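Local structure of complement factor H (Bos taurus, 6XZ6) at residues Cys5-Ile10 with Ser20-Gln25; Asp26-Glu31 with Thr43-Thr48. The protein regulates the complement system, and this sushi domain of it is bound by the factor H receptor of Trypanosoma brucei. All blocks are in the same frame, centred on the assembly; numbering follows the deposited sequence.

Contact 1 (Cys5-Ile10 with Ser20-Gln25); sequences CDPPRI and SKYRGQ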
ATOM      1  N   CYS B   5      39.478  -3.693   0.956  1.00 48.88           N
ATOM      2  CA  CYS B   5      38.740  -2.514   0.484  1.00 45.82           C
ATOM      3  C   CYS B   5      37.902  -1.973   1.598  1.00 44.34           C
ATOM      4  O   CYS B   5      37.365  -2.721   2.416  1.00 42.16           O
ATOM      5  CB  CYS B   5      37.845  -2.826  -0.720  1.00 44.94           C
ATOM      6  SG  CYS B   5      38.714  -3.454  -2.174  1.00 52.94           S
ATOM      7  N   ASP B   6      37.682  -0.676   1.531  1.00 39.43           N
ATOM      8  CA  ASP B   6      36.780   0.031   2.406  1.00 37.33           C
ATOM      9  C   ASP B   6      35.407  -0.099   1.738  1.00 35.93           C
ATOM     10  O   ASP B   6      35.364  -0.359   0.521  1.00 35.57           O
ATOM     11  CB  ASP B   6      37.182   1.513   2.482  1.00 41.18           C
ATOM     12  CG  ASP B   6      38.400   1.794   3.338  1.00 62.66           C
ATOM     13  OD1 ASP B   6      38.572   1.107   4.385  1.00 65.04           O
ATOM     14  OD2 ASP B   6      39.181   2.705   2.974  1.00 72.01           O
ATOM     15  N   PRO B   7      34.284   0.074   2.480  1.00 27.59           N
ATOM     16  CA  PRO B   7      32.965   0.009   1.827  1.00 24.48           C
ATOM     17  C   PRO B   7      32.859   0.965   0.631  1.00 27.38           C
ATOM     18  O   PRO B   7      33.434   2.064   0.687  1.00 28.98           O
ATOM     19  CB  PRO B   7      32.008   0.446   2.935  1.00 25.70           C
ATOM     20  CG  PRO B   7      32.737   0.233   4.199  1.00 31.18           C
ATOM     21  CD  PRO B   7      34.160   0.381   3.919  1.00 28.91           C
ATOM     22  N   PRO B   8      32.178   0.572  -0.480  1.00 19.77           N
ATOM     23  CA  PRO B   8      32.053   1.501  -1.617  1.00 18.33           C
ATOM     24  C   PRO B   8      31.208   2.711  -1.266  1.00 22.52           C
ATOM     25  O   PRO B   8      30.380   2.670  -0.360  1.00 23.22           O
ATOM     26  CB  PRO B   8      31.367   0.667  -2.706  1.00 18.47           C
ATOM     27  CG  PRO B   8      30.729  -0.418  -2.015  1.00 21.31           C
ATOM     28  CD  PRO B   8      31.464  -0.693  -0.735  1.00 17.78           C
ATOM     29  N   ARG B   9      31.438   3.802  -1.965  1.00 19.24           N
ATOM     30  CA  ARG B   9      30.676   5.002  -1.755  1.00 17.61           C
ATOM     31  C   ARG B   9      29.889   5.177  -3.054  1.00 23.01           C
ATOM     32  O   ARG B   9      30.462   5.403  -4.119  1.00 26.17           O
ATOM     33  CB  ARG B   9      31.603   6.169  -1.396  1.00 16.32           C
ATOM     34  CG  ARG B   9      32.274   5.984  -0.017  1.00 15.32           C
ATOM     35  CD  ARG B   9      33.244   7.082   0.409  1.00 12.85           C
ATOM     36  NE  ARG B   9      32.577   8.376   0.472  1.00 29.40           N
ATOM     37  CZ  ARG B   9      33.138   9.483   0.924  1.00 42.65           C
ATOM     38  NH1 ARG B   9      34.376   9.460   1.402  1.00 20.43           N
ATOM     39  NH2 ARG B   9      32.457  10.622   0.929  1.00 29.61           N
ATOM     40  N   ILE B  10      28.585   4.906  -2.974  1.00 17.60           N
ATOM     41  CA  ILE B  10      27.641   4.957  -4.088  1.00 16.93           C
ATOM     42  C   ILE B  10      26.523   5.975  -3.766  1.00 24.13           C
ATOM     43  O   ILE B  10      25.429   5.576  -3.349  1.00 20.28           O
ATOM     44  CB  ILE B  10      27.081   3.550  -4.504  1.00 16.80           C
ATOM     45  CG1 ILE B  10      28.201   2.495  -4.572  1.00 15.77           C
ATOM     46  CG2 ILE B  10      26.336   3.630  -5.845  1.00 20.86           C
ATOM     47  CD1 ILE B  10      27.787   1.127  -4.426  1.00 13.26           C
ATOM     48  N   SER B  20      32.073  -3.603   7.237  1.00 35.10           N
ATOM     49  CA  SER B  20      33.083  -2.596   7.606  1.00 37.01           C
ATOM     50  C   SER B  20      34.313  -2.660   6.710  1.00 41.96           C
ATOM     51  O   SER B  20      34.931  -1.626   6.442  1.00 41.88           O
ATOM     52  CB  SER B  20      33.497  -2.752   9.069  1.00 43.00           C
ATOM     53  OG  SER B  20      33.919  -4.076   9.351  1.00 56.05           O
ATOM     54  N   LYS B  21      34.668  -3.883   6.260  1.00 38.60           N
ATOM     55  CA  LYS B  21      35.833  -4.146   5.421  1.00 39.66           C
ATOM     56  C   LYS B  21      35.588  -5.376   4.569  1.00 43.22           C
ATOM     57  O   LYS B  21      35.008  -6.368   5.032  1.00 44.09           O
ATOM     58  CB  LYS B  21      37.091  -4.350   6.289  1.00 46.05           C
ATOM     59  CG  LYS B  21      38.401  -4.144   5.540  1.00 65.79           C
ATOM     60  CD  LYS B  21      39.382  -3.278   6.331  1.00 79.98           C
ATOM     61  CE  LYS B  21      39.321  -1.805   5.966  1.00 88.49           C
ATOM     62  NZ  LYS B  21      38.291  -1.076   6.757  1.00 93.41           N
ATOM     63  N   TYR B  22      36.055  -5.303   3.317  1.00 38.57           N
ATOM     64  CA  TYR B  22      35.954  -6.358   2.308  1.00 37.36           C
ATOM     65  C   TYR B  22      37.350  -6.840   1.956  1.00 44.28           C
ATOM     66  O   TYR B  22      38.316  -6.089   2.051  1.00 45.05           O
ATOM     67  CB  TYR B  22      35.231  -5.837   1.060  1.00 34.26           C
ATOM     68  CG  TYR B  22      33.861  -5.275   1.358  1.00 29.89           C
ATOM     69  CD1 TYR B  22      33.711  -3.988   1.868  1.00 29.79           C
ATOM     70  CD2 TYR B  22      32.709  -6.025   1.125  1.00 28.86           C
ATOM     71  CE1 TYR B  22      32.452  -3.473   2.175  1.00 25.52           C
ATOM     72  CE2 TYR B  22      31.443  -5.510   1.410  1.00 26.29           C
ATOM     73  CZ  TYR B  22      31.325  -4.226   1.923  1.00 28.17           C
ATOM     74  OH  TYR B  22      30.107  -3.674   2.188  1.00 30.77           O
ATOM     75  N   ARG B  23      37.451  -8.098   1.570  1.00 43.70           N
ATOM     76  CA  ARG B  23      38.727  -8.739   1.230  1.00 48.29           C
ATOM     77  C   ARG B  23      38.802  -8.868  -0.290  1.00 50.76           C
ATOM     78  O   ARG B  23      37.783  -8.713  -0.957  1.00 48.75           O
ATOM     79  CB  ARG B  23      38.806 -10.133   1.897  1.00 53.41           C
ATOM     80  CG  ARG B  23      38.382 -10.179   3.382  1.00 65.40           C
ATOM     81  CD  ARG B  23      39.543 -10.173   4.379  1.00 83.10           C
ATOM     82  NE  ARG B  23      40.618 -11.105   4.016  1.00104.57           N
ATOM     83  CZ  ARG B  23      40.580 -12.425   4.195  1.00124.77           C
ATOM     84  NH1 ARG B  23      41.605 -13.182   3.822  1.00116.04           N
ATOM     85  NH2 ARG B  23      39.515 -12.999   4.746  1.00110.31           N
ATOM     86  N   GLY B  24      39.984  -9.131  -0.826  1.00 48.56           N
ATOM     87  CA  GLY B  24      40.167  -9.320  -2.258  1.00 49.44           C
ATOM     88  C   GLY B  24      39.217 -10.360  -2.817  1.00 53.40           C
ATOM     89  O   GLY B  24      38.956 -11.380  -2.175  1.00 54.57           O
ATOM     90  N   GLN B  25      38.633 -10.054  -3.981  1.00 49.34           N
ATOM     91  CA  GLN B  25      37.674 -10.869  -4.746  1.00 49.65           C
ATOM     92  C   GLN B  25      36.246 -10.894  -4.132  1.00 50.46           C
ATOM     93  O   GLN B  25      35.367 -11.552  -4.691  1.00 49.64           O
ATOM     94  CB  GLN B  25      38.201 -12.288  -5.048  1.00 56.62           C
ATOM     95  CG  GLN B  25      39.484 -12.329  -5.896  1.00 67.37           C
ATOM     96  CD  GLN B  25      39.408 -11.538  -7.189  1.00 81.75           C
ATOM     97  OE1 GLN B  25      40.041 -10.483  -7.325  1.00 74.82           O
ATOM     98  NE2 GLN B  25      38.638 -12.028  -8.166  1.00 68.77           N
TER

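Contact 2 (Asp26-Glu31 with Thr43-Thr48); sequences DKITYE and TDATCT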
ATOM      1  N   ASP B  26      36.004 -10.115  -3.043  1.00 44.90           N
ATOM      2  CA  ASP B  26      34.679  -9.979  -2.427  1.00 40.69           C
ATOM      3  C   ASP B  26      33.863  -9.102  -3.358  1.00 42.08           C
ATOM      4  O   ASP B  26      34.337  -8.035  -3.771  1.00 41.90           O
ATOM      5  CB  ASP B  26      34.746  -9.326  -1.024  1.00 39.89           C
ATOM      6  CG  ASP B  26      34.965 -10.254   0.182  1.00 55.09           C
ATOM      7  OD1 ASP B  26      35.395 -11.418  -0.020  1.00 61.36           O
ATOM      8  OD2 ASP B  26      34.712  -9.809   1.332  1.00 58.88           O
ATOM      9  N   LYS B  27      32.659  -9.568  -3.719  1.00 36.71           N
ATOM     10  CA  LYS B  27      31.756  -8.856  -4.617  1.00 33.45           C
ATOM     11  C   LYS B  27      30.604  -8.189  -3.892  1.00 35.51           C
ATOM     12  O   LYS B  27      29.951  -8.790  -3.013  1.00 36.26           O
ATOM     13  CB  LYS B  27      31.173  -9.789  -5.702  1.00 36.80           C
ATOM     14  CG  LYS B  27      32.147 -10.198  -6.790  1.00 39.21           C
ATOM     15  CD  LYS B  27      31.445 -10.549  -8.069  1.00 43.62           C
ATOM     16  CE  LYS B  27      32.176 -11.639  -8.793  1.00 64.58           C
ATOM     17  NZ  LYS B  27      31.645 -12.989  -8.422  1.00 81.84           N
ATOM     18  N   ILE B  28      30.324  -6.948  -4.304  1.00 28.60           N
ATOM     19  CA  ILE B  28      29.149  -6.195  -3.883  1.00 24.15           C
ATOM     20  C   ILE B  28      28.228  -6.083  -5.128  1.00 28.43           C
ATOM     21  O   ILE B  28      28.713  -6.139  -6.257  1.00 29.80           O
ATOM     22  CB  ILE B  28      29.452  -4.815  -3.219  1.00 23.87           C
ATOM     23  CG1 ILE B  28      30.106  -3.791  -4.192  1.00 24.15           C
ATOM     24  CG2 ILE B  28      30.265  -4.967  -1.955  1.00 22.27           C
ATOM     25  CD1 ILE B  28      29.157  -2.783  -4.853  1.00 17.60           C
ATOM     26  N   THR B  29      26.918  -5.962  -4.913  1.00 23.74           N
ATOM     27  CA  THR B  29      25.936  -5.720  -5.969  1.00 23.82           C
ATOM     28  C   THR B  29      25.215  -4.411  -5.572  1.00 24.74           C
ATOM     29  O   THR B  29      24.943  -4.192  -4.408  1.00 24.58           O
ATOM     30  CB  THR B  29      24.965  -6.899  -6.202  1.00 31.06           C
ATOM     31  OG1 THR B  29      24.278  -7.182  -4.992  1.00 31.09           O
ATOM     32  CG2 THR B  29      25.643  -8.145  -6.748  1.00 29.67           C
ATOM     33  N   TYR B  30      24.948  -3.541  -6.511  1.00 20.85           N
ATOM     34  CA  TYR B  30      24.295  -2.272  -6.226  1.00 18.32           C
ATOM     35  C   TYR B  30      23.091  -1.991  -7.138  1.00 27.40           C
ATOM     36  O   TYR B  30      23.041  -2.460  -8.270  1.00 30.59           O
ATOM     37  CB  TYR B  30      25.317  -1.115  -6.279  1.00 16.50           C
ATOM     38  CG  TYR B  30      25.783  -0.738  -7.672  1.00 16.74           C
ATOM     39  CD1 TYR B  30      26.762  -1.484  -8.328  1.00 20.10           C
ATOM     40  CD2 TYR B  30      25.327   0.425  -8.289  1.00 16.49           C
ATOM     41  CE1 TYR B  30      27.223  -1.117  -9.587  1.00 23.27           C
ATOM     42  CE2 TYR B  30      25.776   0.795  -9.555  1.00 19.35           C
ATOM     43  CZ  TYR B  30      26.726   0.024 -10.197  1.00 29.76           C
ATOM     44  OH  TYR B  30      27.171   0.375 -11.444  1.00 41.27           O
ATOM     45  N   GLU B  31      22.146  -1.195  -6.634  1.00 23.62           N
ATOM     46  CA  GLU B  31      20.944  -0.749  -7.338  1.00 24.38           C
ATOM     47  C   GLU B  31      20.885   0.761  -7.223  1.00 28.33           C
ATOM     48  O   GLU B  31      21.341   1.312  -6.233  1.00 26.04           O
ATOM     49  CB  GLU B  31      19.679  -1.367  -6.721  1.00 25.25           C
ATOM     50  CG  GLU B  31      19.533  -2.848  -6.979  1.00 33.16           C
ATOM     51  CD  GLU B  31      19.335  -3.218  -8.432  1.00 43.72           C
ATOM     52  OE1 GLU B  31      18.412  -2.650  -9.060  1.00 34.78           O
ATOM     53  OE2 GLU B  31      20.088  -4.087  -8.936  1.00 36.11           O
ATOM     54  N   THR B  43      25.450  -4.673 -12.363  1.00 65.11           N
ATOM     55  CA  THR B  43      25.296  -4.045 -11.054  1.00 59.12           C
ATOM     56  C   THR B  43      26.263  -4.698 -10.046  1.00 55.88           C
ATOM     57  O   THR B  43      26.018  -4.706  -8.843  1.00 49.61           O
ATOM     58  CB  THR B  43      23.813  -4.015 -10.662  1.00 72.89           C
ATOM     59  OG1 THR B  43      23.216  -5.299 -10.901  1.00 80.00           O
ATOM     60  CG2 THR B  43      23.033  -2.890 -11.392  1.00 70.97           C
ATOM     61  N   ASP B  44      27.410  -5.173 -10.577  1.00 54.02           N
ATOM     62  CA  ASP B  44      28.508  -5.853  -9.889  1.00 52.79           C
ATOM     63  C   ASP B  44      29.747  -4.997  -9.712  1.00 52.01           C
ATOM     64  O   ASP B  44      30.048  -4.143 -10.547  1.00 53.45           O
ATOM     65  CB  ASP B  44      28.920  -7.091 -10.695  1.00 59.98           C
ATOM     66  CG  ASP B  44      28.527  -8.402 -10.070  1.00 78.54           C
ATOM     67  OD1 ASP B  44      28.383  -8.446  -8.820  1.00 78.83           O
ATOM     68  OD2 ASP B  44      28.374  -9.396 -10.824  1.00 88.67           O
ATOM     69  N   ALA B  45      30.492  -5.267  -8.630  1.00 44.30           N
ATOM     70  CA  ALA B  45      31.778  -4.647  -8.297  1.00 43.17           C
ATOM     71  C   ALA B  45      32.564  -5.586  -7.391  1.00 45.85           C
ATOM     72  O   ALA B  45      32.011  -6.123  -6.433  1.00 42.14           O
ATOM     73  CB  ALA B  45      31.589  -3.294  -7.642  1.00 40.42           C
ATOM     74  N   THR B  46      33.833  -5.836  -7.752  1.00 46.64           N
ATOM     75  CA  THR B  46      34.746  -6.737  -7.045  1.00 48.70           C
ATOM     76  C   THR B  46      35.853  -5.933  -6.359  1.00 52.44           C
ATOM     77  O   THR B  46      36.313  -4.927  -6.911  1.00 52.28           O
ATOM     78  CB  THR B  46      35.327  -7.771  -8.031  1.00 59.12           C
ATOM     79  OG1 THR B  46      34.275  -8.310  -8.823  1.00 62.50           O
ATOM     80  CG2 THR B  46      36.052  -8.908  -7.340  1.00 57.64           C
ATOM     81  N   CYS B  47      36.272  -6.382  -5.154  1.00 48.20           N
ATOM     82  CA  CYS B  47      37.362  -5.760  -4.416  1.00 48.50           C
ATOM     83  C   CYS B  47      38.683  -6.252  -5.001  1.00 56.84           C
ATOM     84  O   CYS B  47      38.960  -7.454  -4.998  1.00 60.21           O
ATOM     85  CB  CYS B  47      37.253  -6.050  -2.920  1.00 47.99           C
ATOM     86  SG  CYS B  47      38.671  -5.487  -1.934  1.00 54.54           S
ATOM     87  N   THR B  48      39.465  -5.311  -5.559  1.00 53.63           N
ATOM     88  CA  THR B  48      40.765  -5.546  -6.193  1.00 57.96           C
ATOM     89  C   THR B  48      41.845  -4.632  -5.585  1.00 64.83           C
ATOM     90  O   THR B  48      41.559  -3.812  -4.706  1.00 60.69           O
ATOM     91  CB  THR B  48      40.674  -5.342  -7.723  1.00 57.11           C
ATOM     92  OG1 THR B  48      40.619  -3.944  -8.024  1.00 54.25           O
ATOM     93  CG2 THR B  48      39.512  -6.100  -8.368  1.00 50.87           C
TER
HETATM   94  O   HOH W   1      29.097  -1.493 -12.510  1.00 35.98           O

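Contact 1 (Cys5-Ile10 with Ser20-Gln25)
The Tyr22 ring has the carbonyl oxygen of Cys5 at its edge, in plane, and takes Pro7 and Pro8 obliquely, Pro7 at CD1 and CE1, Pro8 at CE1. Pro7 CA comes to 3.5 Å from Tyr22 CE1, and Pro8 CD reaches the same ring carbon from a similarly slanted direction, the proline ring crossing the tyrosine at about a right angle. With CG anti to the carbonyl carbon (chi1 -56°), the Tyr22 ring is directed at the two prolines. Its hydroxyl reaches beyond the two segments to hydrogen bonds with Pro17 O and Leu19 N, which fix the far end of the ring. The backbones make one antiparallel hydrogen-bonded pair: Cys5 N donates to Tyr22 O over 2.9 Å, and Tyr22 N returns a nearly straight bond of 3.0 Å to Cys5 O (177° at the hydrogen). Past this pair, Pro7 CD rests 3.3 Å from Ser20 O. At the exposed margin the Lys21 chain bends at three successive torsions to run beside Asp6, and NZ forms a salt bridge of 3.2 Å with Asp6 OD1, weak as a hydrogen bond; a longer, weak bond joins NZ to Ser20 O. This two-stranded ribbon, 4-5 with 22-23, lies at the N-terminal end of a sushi (complement control protein) domain. Trp52 packs edge-to-face with Tyr22 and gives its NE1 hydrogen to Asp6 O, while Tyr15 of strand 13-16 and Ile28 of strand 27-32 both touch Pro8 and Tyr22.

Contact 2 (Asp26-Glu31 with Thr43-Thr48)
Four backbone hydrogen bonds join Asp26-Tyr30 to Thr43-Cys47. Ile28 and Ala45 form the hydrogen-bonded pair: Ile28 N donates to Ala45 O over 2.8 Å, and Ala45 N gives a more bent bond (140° at the hydrogen) to Ile28 O. Cys47 N to Asp26 O (2.9 Å) and Tyr30 N to Thr43 O (2.8 Å) extend the ladder at its two ends. Between them, Lys27 CA and Thr29 CA make CA-H...O contacts with Ala45 O and Thr43 O, so each of these carbonyls meets an N-H and a CA-H. The pairing joins central strand 27-32 to edge strand 44-48 in the three-stranded antiparallel sheet of this sushi domain; strand 13-16 lies on the other side of 27-32. Apolar contact belongs to the Ile28 and Ala45 face, where Ile28 CD1 packs 3.7 Å from Ala45 CB and Trp52 and Pro56 add cover. On the other face, aliphatic atoms meet oxygens: Lys27 runs beside Thr46, its CG 3.5 Å from OG1, and Thr29 CG2 approaches Asp44 OD1 at 3.4 Å. Thr29 OG1 takes a hydrogen bond from Arg16 NE. His125 of the receptor chain packs on Lys27, Thr29 and Asp44. Tyr30 CG, between backbone N and carbonyl carbon (chi1 73°), turns CD1 toward Thr43 O. A water at the ring edge hydrogen-bonds to Tyr30 OH at 2.9 Å and weakly to Asp44 O.

In the fold
From the N terminus, the chain passes through Cys5-Ile10, runs along strand 13-16 and returns at Ser20-Gln25, where contact 1 closes the first loop. Asp26-Glu31 follows directly, so contact 2 opens once contact 1 has closed: the two stand in series, and the chain loops through strand 37-38 before Thr43-Thr48 completes the second. Their centres lie about 9 Å apart. The Cys5-Cys47 disulfide links the first segment to the last, and Gln25 N probably hydrogen-bonds to Cys47 O, while Tyr22 CE2 packs 3.6 Å from Ile28 CG2. The N-terminal ribbon is thereby tied to the three-stranded sheet; the second disulfide, Cys32-Cys58, joins that sheet's central strand to the C-terminal end.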